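Local coordinates for protein cellulase IBT99 (Metagenomes, PDB 6WBT) that probably hydrolyses 6-phospho-alpha-glucosides as a family 4 glycoside hydrolase, binding NAD, a manganese ion and glucose 6-phosphate, at residues Q27-I31 and E330-E336; D2-K6 and N32-L36; E393-V397 and M410-M414. All blocks are in the same frame, centred on the assembly; numbering follows the deposited sequence.

Contact 1: residues Q27-I31 and E330-E336; sequences QRQKI and ESLIHDE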
loop_
_atom_site.group_PDB
_atom_site.type_symbol
_atom_site.label_atom_id
_atom_site.label_comp_id
_atom_site.label_asym_id
_atom_site.label_seq_id
_atom_site.Cartn_x
_atom_site.Cartn_y
_atom_site.Cartn_z
ATOM N N GLN A 27 -33.685 28.174 -10.074
ATOM C CA GLN A 27 -33.753 26.848 -10.676
ATOM C C GLN A 27 -35.089 26.200 -10.337
ATOM O O GLN A 27 -35.141 25.033 -9.937
ATOM C CB GLN A 27 -32.589 25.981 -10.208
ATOM C CG GLN A 27 -31.221 26.556 -10.533
ATOM C CD GLN A 27 -30.941 26.583 -12.022
ATOM O OE1 GLN A 27 -30.468 27.584 -12.558
ATOM N NE2 GLN A 27 -31.229 25.475 -12.697
ATOM N N ARG A 28 -36.176 26.957 -10.505
ATOM C CA ARG A 28 -37.479 26.493 -10.042
ATOM C C ARG A 28 -38.036 25.384 -10.927
ATOM O O ARG A 28 -38.752 24.505 -10.434
ATOM C CB ARG A 28 -38.447 27.671 -9.981
ATOM C CG ARG A 28 -39.557 27.529 -8.958
ATOM C CD ARG A 28 -40.011 28.892 -8.447
ATOM N NE ARG A 28 -40.447 29.780 -9.524
ATOM C CZ ARG A 28 -39.707 30.757 -10.040
ATOM N NH1 ARG A 28 -38.484 30.981 -9.578
ATOM N NH2 ARG A 28 -40.188 31.510 -11.020
ATOM N N GLN A 29 -37.724 25.404 -12.225
ATOM C CA GLN A 29 -38.207 24.347 -13.108
ATOM C C GLN A 29 -37.498 23.025 -12.846
ATOM O O GLN A 29 -38.106 21.959 -12.998
ATOM C CB GLN A 29 -38.031 24.752 -14.572
ATOM C CG GLN A 29 -39.060 25.748 -15.078
ATOM C CD GLN A 29 -39.126 25.790 -16.593
ATOM O OE1 GLN A 29 -39.876 26.575 -17.172
ATOM N NE2 GLN A 29 -38.342 24.938 -17.242
ATOM N N LYS A 30 -36.227 23.069 -12.453
ATOM C CA LYS A 30 -35.463 21.850 -12.219
ATOM C C LYS A 30 -35.610 21.323 -10.800
ATOM O O LYS A 30 -35.505 20.110 -10.584
ATOM C CB LYS A 30 -33.981 22.090 -12.525
ATOM C CG LYS A 30 -33.714 22.621 -13.927
ATOM C CD LYS A 30 -32.946 21.615 -14.775
ATOM C CE LYS A 30 -33.769 20.370 -15.058
ATOM N NZ LYS A 30 -32.999 19.363 -15.838
ATOM N N ILE A 31 -35.852 22.197 -9.828
ATOM C CA ILE A 31 -36.008 21.810 -8.431
ATOM C C ILE A 31 -37.447 22.108 -8.033
ATOM O O ILE A 31 -37.845 23.276 -7.933
ATOM C CB ILE A 31 -35.013 22.536 -7.514
ATOM C CG1 ILE A 31 -33.585 22.028 -7.741
ATOM C CG2 ILE A 31 -35.398 22.345 -6.055
ATOM C CD1 ILE A 31 -32.865 22.666 -8.908
ATOM N N GLU A 330 -29.138 20.039 -7.461
ATOM C CA GLU A 330 -29.831 19.767 -8.714
ATOM C C GLU A 330 -29.284 18.512 -9.382
ATOM O O GLU A 330 -30.044 17.714 -9.942
ATOM C CB GLU A 330 -29.711 20.974 -9.640
ATOM C CG GLU A 330 -30.384 20.807 -10.985
ATOM C CD GLU A 330 -30.154 21.995 -11.895
ATOM O OE1 GLU A 330 -29.942 23.112 -11.379
ATOM O OE2 GLU A 330 -30.179 21.811 -13.130
ATOM N N SER A 331 -27.965 18.315 -9.323
ATOM C CA SER A 331 -27.375 17.107 -9.884
ATOM C C SER A 331 -27.698 15.873 -9.053
ATOM O O SER A 331 -27.677 14.760 -9.586
ATOM C CB SER A 331 -25.861 17.271 -10.019
ATOM O OG SER A 331 -25.289 16.164 -10.695
ATOM N N LEU A 332 -27.994 16.046 -7.762
ATOM C CA LEU A 332 -28.443 14.935 -6.932
ATOM C C LEU A 332 -29.884 14.546 -7.233
ATOM O O LEU A 332 -30.255 13.377 -7.070
ATOM C CB LEU A 332 -28.304 15.293 -5.450
ATOM C CG LEU A 332 -26.896 15.430 -4.869
ATOM C CD1 LEU A 332 -26.935 16.177 -3.545
ATOM C CD2 LEU A 332 -26.267 14.063 -4.684
ATOM N N ILE A 333 -30.704 15.501 -7.671
ATOM C CA ILE A 333 -32.113 15.224 -7.929
ATOM C C ILE A 333 -32.289 14.510 -9.263
ATOM O O ILE A 333 -32.963 13.477 -9.347
ATOM C CB ILE A 333 -32.929 16.529 -7.881
ATOM C CG1 ILE A 333 -32.761 17.215 -6.527
ATOM C CG2 ILE A 333 -34.400 16.250 -8.151
ATOM C CD1 ILE A 333 -33.112 18.683 -6.541
ATOM N N HIS A 334 -31.685 15.045 -10.322
ATOM C CA HIS A 334 -31.889 14.541 -11.674
ATOM C C HIS A 334 -30.753 13.658 -12.170
ATOM O O HIS A 334 -30.784 13.239 -13.332
ATOM C CB HIS A 334 -32.088 15.710 -12.643
ATOM C CG HIS A 334 -33.367 16.456 -12.434
ATOM N ND1 HIS A 334 -33.653 17.640 -13.079
ATOM C CD2 HIS A 334 -34.439 16.185 -11.653
ATOM C CE1 HIS A 334 -34.846 18.066 -12.704
ATOM N NE2 HIS A 334 -35.344 17.201 -11.839
ATOM N N ASP A 335 -29.759 13.365 -11.328
ATOM C CA ASP A 335 -28.627 12.517 -11.707
ATOM C C ASP A 335 -27.921 13.077 -12.944
ATOM O O ASP A 335 -27.707 12.384 -13.940
ATOM C CB ASP A 335 -29.081 11.071 -11.928
ATOM C CG ASP A 335 -27.922 10.110 -12.108
ATOM O OD1 ASP A 335 -27.084 10.010 -11.189
ATOM O OD2 ASP A 335 -27.853 9.454 -13.168
ATOM N N GLU A 336 -27.563 14.361 -12.871
ATOM C CA GLU A 336 -26.983 15.058 -14.011
ATOM C C GLU A 336 -25.513 14.727 -14.235
ATOM O O GLU A 336 -24.961 15.128 -15.265
ATOM C CB GLU A 336 -27.139 16.571 -13.839
ATOM C CG GLU A 336 -28.545 17.016 -13.481
ATOM C CD GLU A 336 -28.740 18.509 -13.653
ATOM O OE1 GLU A 336 -29.356 18.917 -14.659
ATOM O OE2 GLU A 336 -28.265 19.274 -12.788
#

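Contact 2: residues D2-K6 and N32-L36; sequences DKELK and NIKEL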
loop_
_atom_site.group_PDB
_atom_site.type_symbol
_atom_site.label_atom_id
_atom_site.label_comp_id
_atom_site.label_asym_id
_atom_site.label_seq_id
_atom_site.Cartn_x
_atom_site.Cartn_y
_atom_site.Cartn_z
ATOM N N ASP A 2 -40.135 15.263 -10.259
ATOM C CA ASP A 2 -41.405 14.546 -10.248
ATOM C C ASP A 2 -42.020 14.564 -8.852
ATOM O O ASP A 2 -43.243 14.573 -8.701
ATOM C CB ASP A 2 -41.212 13.105 -10.726
ATOM C CG ASP A 2 -42.526 12.393 -10.978
ATOM O OD1 ASP A 2 -43.214 12.742 -11.960
ATOM O OD2 ASP A 2 -42.871 11.481 -10.197
ATOM N N LYS A 3 -41.165 14.573 -7.833
ATOM C CA LYS A 3 -41.591 14.614 -6.442
ATOM C C LYS A 3 -41.324 15.994 -5.856
ATOM O O LYS A 3 -40.262 16.582 -6.085
ATOM C CB LYS A 3 -40.871 13.551 -5.608
ATOM C CG LYS A 3 -41.194 13.619 -4.121
ATOM C CD LYS A 3 -40.282 12.723 -3.301
ATOM C CE LYS A 3 -40.537 12.906 -1.813
ATOM N NZ LYS A 3 -39.637 12.064 -0.979
ATOM N N GLU A 4 -42.293 16.503 -5.101
ATOM C CA GLU A 4 -42.123 17.776 -4.414
ATOM C C GLU A 4 -41.142 17.609 -3.258
ATOM O O GLU A 4 -41.242 16.657 -2.479
ATOM C CB GLU A 4 -43.473 18.278 -3.909
ATOM C CG GLU A 4 -44.621 18.016 -4.870
ATOM C CD GLU A 4 -45.972 18.341 -4.267
ATOM O OE1 GLU A 4 -46.358 19.529 -4.269
ATOM O OE2 GLU A 4 -46.645 17.407 -3.782
ATOM N N LEU A 5 -40.195 18.536 -3.145
ATOM C CA LEU A 5 -39.080 18.411 -2.218
ATOM C C LEU A 5 -39.197 19.414 -1.078
ATOM O O LEU A 5 -39.630 20.554 -1.280
ATOM C CB LEU A 5 -37.747 18.612 -2.941
ATOM C CG LEU A 5 -37.433 17.623 -4.063
ATOM C CD1 LEU A 5 -36.182 18.049 -4.804
ATOM C CD2 LEU A 5 -37.275 16.218 -3.507
ATOM N N LYS A 6 -38.797 18.983 0.117
ATOM C CA LYS A 6 -38.726 19.844 1.293
ATOM C C LYS A 6 -37.267 20.227 1.512
ATOM O O LYS A 6 -36.462 19.402 1.959
ATOM C CB LYS A 6 -39.303 19.143 2.521
ATOM C CG LYS A 6 -39.100 19.901 3.824
ATOM C CD LYS A 6 -39.644 19.121 5.011
ATOM C CE LYS A 6 -39.349 19.832 6.322
ATOM N NZ LYS A 6 -39.920 19.108 7.491
ATOM N N ASN A 32 -38.229 21.055 -7.811
ATOM C CA ASN A 32 -39.633 21.195 -7.430
ATOM C C ASN A 32 -39.697 21.403 -5.923
ATOM O O ASN A 32 -39.554 20.457 -5.145
ATOM C CB ASN A 32 -40.430 19.970 -7.864
ATOM C CG ASN A 32 -41.923 20.215 -7.850
ATOM O OD1 ASN A 32 -42.640 19.710 -6.986
ATOM N ND2 ASN A 32 -42.400 21.002 -8.806
ATOM N N ILE A 33 -39.916 22.645 -5.504
ATOM C CA ILE A 33 -39.847 23.017 -4.095
ATOM C C ILE A 33 -41.240 22.905 -3.487
ATOM O O ILE A 33 -42.122 23.721 -3.773
ATOM C CB ILE A 33 -39.276 24.430 -3.918
ATOM C CG1 ILE A 33 -37.883 24.523 -4.545
ATOM C CG2 ILE A 33 -39.226 24.800 -2.445
ATOM C CD1 ILE A 33 -37.285 25.913 -4.508
ATOM N N LYS A 34 -41.441 21.892 -2.641
ATOM C CA LYS A 34 -42.676 21.805 -1.870
ATOM C C LYS A 34 -42.723 22.887 -0.799
ATOM O O LYS A 34 -43.675 23.673 -0.733
ATOM C CB LYS A 34 -42.807 20.420 -1.238
ATOM C CG LYS A 34 -43.796 20.351 -0.086
ATOM C CD LYS A 34 -43.493 19.162 0.812
ATOM C CE LYS A 34 -44.293 19.213 2.103
ATOM N NZ LYS A 34 -43.831 18.177 3.070
ATOM N N GLU A 35 -41.697 22.941 0.051
ATOM C CA GLU A 35 -41.590 23.956 1.087
ATOM C C GLU A 35 -40.130 24.355 1.246
ATOM O O GLU A 35 -39.222 23.571 0.961
ATOM C CB GLU A 35 -42.137 23.466 2.435
ATOM C CG GLU A 35 -43.649 23.353 2.502
ATOM C CD GLU A 35 -44.127 22.846 3.847
ATOM O OE1 GLU A 35 -44.846 23.591 4.546
ATOM O OE2 GLU A 35 -43.776 21.704 4.208
ATOM N N LEU A 36 -39.918 25.584 1.708
ATOM C CA LEU A 36 -38.592 26.096 2.032
ATOM C C LEU A 36 -38.528 26.324 3.536
ATOM O O LEU A 36 -39.319 27.100 4.081
ATOM C CB LEU A 36 -38.297 27.390 1.274
ATOM C CG LEU A 36 -36.852 27.893 1.334
ATOM C CD1 LEU A 36 -35.929 26.965 0.558
ATOM C CD2 LEU A 36 -36.749 29.319 0.816
#

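Contact 3: residues E393-V397 and M410-M414; sequences EGLLV and MAFTM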
loop_
_atom_site.group_PDB
_atom_site.type_symbol
_atom_site.label_atom_id
_atom_site.label_comp_id
_atom_site.label_asym_id
_atom_site.label_seq_id
_atom_site.Cartn_x
_atom_site.Cartn_y
_atom_site.Cartn_z
ATOM N N GLU A 393 -4.901 17.472 11.006
ATOM C CA GLU A 393 -6.355 17.371 11.086
ATOM C C GLU A 393 -6.791 16.032 11.665
ATOM O O GLU A 393 -7.824 15.958 12.340
ATOM C CB GLU A 393 -6.972 17.582 9.704
ATOM C CG GLU A 393 -6.673 18.943 9.097
ATOM C CD GLU A 393 -7.207 19.082 7.685
ATOM O OE1 GLU A 393 -7.703 18.077 7.134
ATOM O OE2 GLU A 393 -7.130 20.196 7.126
ATOM N N GLY A 394 -6.022 14.969 11.418
ATOM C CA GLY A 394 -6.364 13.676 11.988
ATOM C C GLY A 394 -6.199 13.640 13.495
ATOM O O GLY A 394 -7.036 13.075 14.206
ATOM N N LEU A 395 -5.120 14.241 14.004
ATOM C CA LEU A 395 -4.918 14.299 15.448
ATOM C C LEU A 395 -5.962 15.174 16.127
ATOM O O LEU A 395 -6.311 14.932 17.289
ATOM C CB LEU A 395 -3.513 14.810 15.763
ATOM C CG LEU A 395 -2.346 13.888 15.405
ATOM C CD1 LEU A 395 -1.034 14.654 15.435
ATOM C CD2 LEU A 395 -2.294 12.696 16.346
ATOM N N LEU A 396 -6.471 16.190 15.426
ATOM C CA LEU A 396 -7.491 17.052 16.013
ATOM C C LEU A 396 -8.835 16.345 16.109
ATOM O O LEU A 396 -9.597 16.589 17.052
ATOM C CB LEU A 396 -7.624 18.339 15.199
ATOM C CG LEU A 396 -8.414 19.464 15.870
ATOM C CD1 LEU A 396 -7.650 20.009 17.065
ATOM C CD2 LEU A 396 -8.726 20.571 14.877
ATOM N N VAL A 397 -9.147 15.474 15.146
ATOM C CA VAL A 397 -10.382 14.700 15.220
ATOM C C VAL A 397 -10.302 13.680 16.348
ATOM O O VAL A 397 -11.283 13.446 17.065
ATOM C CB VAL A 397 -10.676 14.033 13.864
ATOM C CG1 VAL A 397 -11.886 13.117 13.967
ATOM C CG2 VAL A 397 -10.898 15.089 12.793
HETATM N N MSE A 410 -0.703 17.834 20.011
HETATM C CA MSE A 410 -0.052 17.242 18.851
HETATM C C MSE A 410 -0.590 17.843 17.558
HETATM O O MSE A 410 0.138 17.984 16.576
HETATM C CB MSE A 410 -0.243 15.725 18.851
HETATM C CG MSE A 410 0.596 14.993 19.884
HETATM SE SE MSE A 410 0.234 13.078 19.934
HETATM C CE MSE A 410 1.733 12.518 21.045
ATOM N N ALA A 411 -1.878 18.197 17.568
ATOM C CA ALA A 411 -2.484 18.808 16.390
ATOM C C ALA A 411 -1.964 20.224 16.173
ATOM O O ALA A 411 -1.718 20.633 15.033
ATOM C CB ALA A 411 -4.006 18.808 16.522
ATOM N N PHE A 412 -1.788 20.984 17.256
ATOM C CA PHE A 412 -1.289 22.349 17.126
ATOM C C PHE A 412 0.201 22.367 16.806
ATOM O O PHE A 412 0.664 23.214 16.034
ATOM C CB PHE A 412 -1.580 23.136 18.404
ATOM C CG PHE A 412 -2.990 23.653 18.492
ATOM C CD1 PHE A 412 -4.063 22.777 18.543
ATOM C CD2 PHE A 412 -3.241 25.014 18.532
ATOM C CE1 PHE A 412 -5.359 23.249 18.624
ATOM C CE2 PHE A 412 -4.537 25.492 18.615
ATOM C CZ PHE A 412 -5.597 24.608 18.661
ATOM N N THR A 413 0.968 21.440 17.386
ATOM C CA THR A 413 2.395 21.371 17.091
ATOM C C THR A 413 2.649 21.017 15.630
ATOM O O THR A 413 3.611 21.510 15.028
ATOM C CB THR A 413 3.070 20.350 18.012
ATOM O OG1 THR A 413 2.885 20.739 19.380
ATOM C CG2 THR A 413 4.560 20.252 17.717
HETATM N N MSE A 414 1.792 20.191 15.041
HETATM C CA MSE A 414 1.975 19.717 13.673
HETATM C C MSE A 414 1.763 20.812 12.626
HETATM O O MSE A 414 2.386 20.792 11.564
HETATM C CB MSE A 414 1.019 18.552 13.395
HETATM C CG MSE A 414 1.178 17.918 12.024
HETATM SE SE MSE A 414 2.832 16.907 11.847
HETATM C CE MSE A 414 2.492 15.564 13.218
#

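Contact 1: residues Q27-I31 and E330-E336
The carboxylate of Glu330 reaches across to Gln27 and Lys30 and meets each with a different oxygen. With CG anti to the backbone N (chi1 179°) and the chain extended beyond it, Glu330 brings OE1 to 3.0 Å from NE2 of Gln27. Amide and carboxylate planes there are only 13° apart, although the two side chains cross at about a right angle. OE2 instead lies along the aliphatic part of Lys30, 3.2 Å from CD. The lysine amine passes it by: bends at chi2 and chi3 carry NZ onward to His334, where it gives a weak hydrogen bond of 3.3 Å to ND1, with CE in the ring plane at the edge. From the same amine to OE1 of Glu336 runs a long salt bridge, 3.9 Å, while OE2 of Glu336 has a stronger partner in Lys327. NZ therefore sits among several acceptors and is gripped tightly by none of those in 330-336. Backbone bonds hold each segment in shape. Ile31 N bonds to Gln27 O at 2.9 Å and closes the turn, and Glu330 O receives His334 N in the last part of helix 321-334. Alongside the polar groups, Ile31 CG1 packs on Ile333 CD1 at 3.6 Å, and Ile31 CD1 rests against the CB and CG of Glu330. The contact thus joins the helix-to-strand turn of a Rossmann-type beta-alpha-beta unit to the C-terminal end of helix 321-334.

Contact 2: residues D2-K6 and N32-L36
Leu5 and Ile33 pair as neighbours in two parallel strands, 5-10 and 33-39, which with helix 17-25 form a beta-alpha-beta unit of the Rossmann-type fold. The touching parts diverge by 33°, and the pairing is not regular: Leu5 is bridged to Ile33 but Lys6 to Glu35, so the register slips by one residue in a beta bulge at the corner the chain turns at Lys34. Before it, Leu5 N gives a hydrogen bond of 2.8 Å to Asn32 O. At the bulge, Leu5 O accepts two donors, Lys34 N at 2.6 Å and, more weakly, Glu35 N at 3.4 Å. The bulge thus gathers two successive amides on one carbonyl.

Leu5 and Ile33 share one face of the sheet, where Ile33 packs on Leu24 of helix 17-25. Lys6 and Glu35 take the other face. There the extended Lys6 chain leads away from strand 33-39, and its NZ bonds to Thr77 O and makes a cation-pi interaction with Trp37. From the corner, the extended Lys34 chain leads away from strand 5-10, and its NZ makes a long salt bridge with Glu35 OE2 in the same segment. Its base stays close to the partner strand, CB lying 3.5 Å from CB of Glu4. Ahead of the paired residues, where both side chains are exposed, Glu4 and Asn32 run side by side and point the same way, their carboxylate and amide planes 46° apart, with Asn32 OD1 3.4 Å from Glu4 CG.

Contact 3: residues E393-V397 and M410-M414
Leu395 and Leu396, neighbours on one helix, press on Ala411 from two directions. The methyl group of Ala411 sits 3.8 Å from the backbone N of Leu396 and 4.1 Å from CB of Leu395, and it also meets CD1 of Leu396 at 3.9 Å. Leu395 carries the contact on toward both selenomethionines: its CD1 lies 3.7 Å from CB of Met410, the two side chains crossing at a slant, and reaches CE of Met414 at 4.3 Å. Met410 touches most closely through CB, and its extended chain leads on past Leu395. On the other flank Leu396, whose CG stands anti to the backbone N (chi1 -166°), turns CD1 toward CE1 of Phe412. The side-chain contacts are apolar, and no hydrogen bond crosses between the segments.

The two segments belong to consecutive helices, 380-402 and 405-414, that form an antiparallel helical hairpin. The segment axes are 163° apart in direction and 8.1 Å apart at closest approach, and Leu395 and Ala411 have the nearest CA atoms, 5.2 Å apart.

Further out, Leu396 and Phe412 both pack on Met117 of helix 114-136, and Phe412 is flanked as well by Ala424 and Leu428 of helix 421-434. A hydrogen bond from Gln388 NE2 to Met414 O ties the two helices of the hairpin together again. Where Leu395 and Met414 meet, Phe381 of the second subunit packs against both.

Overall arrangement
Contacts 1 and 2 are neighbours, their centres 11 Å apart, and they share a chain junction: 27-31 runs directly into 32-36. They also touch in space, Ile333 CD1 lying 3.6 Å from Leu5 CD1, which brings helix 321-334 against the first strand of the nucleotide-binding fold. Contact 3 stands on the opposite side of the chain's centre, with its centre 39 Å from that of contact 1 and 41 Å from that of contact 2. None of the three supplies a residue to the glucose 6-phosphate pocket or a ligand to manganese. Strand 5-10 leads to residue 10, where the NAD pocket begins, and on to Tyr16 of the sugar-phosphate pocket, whereas contact 3 borders the second subunit.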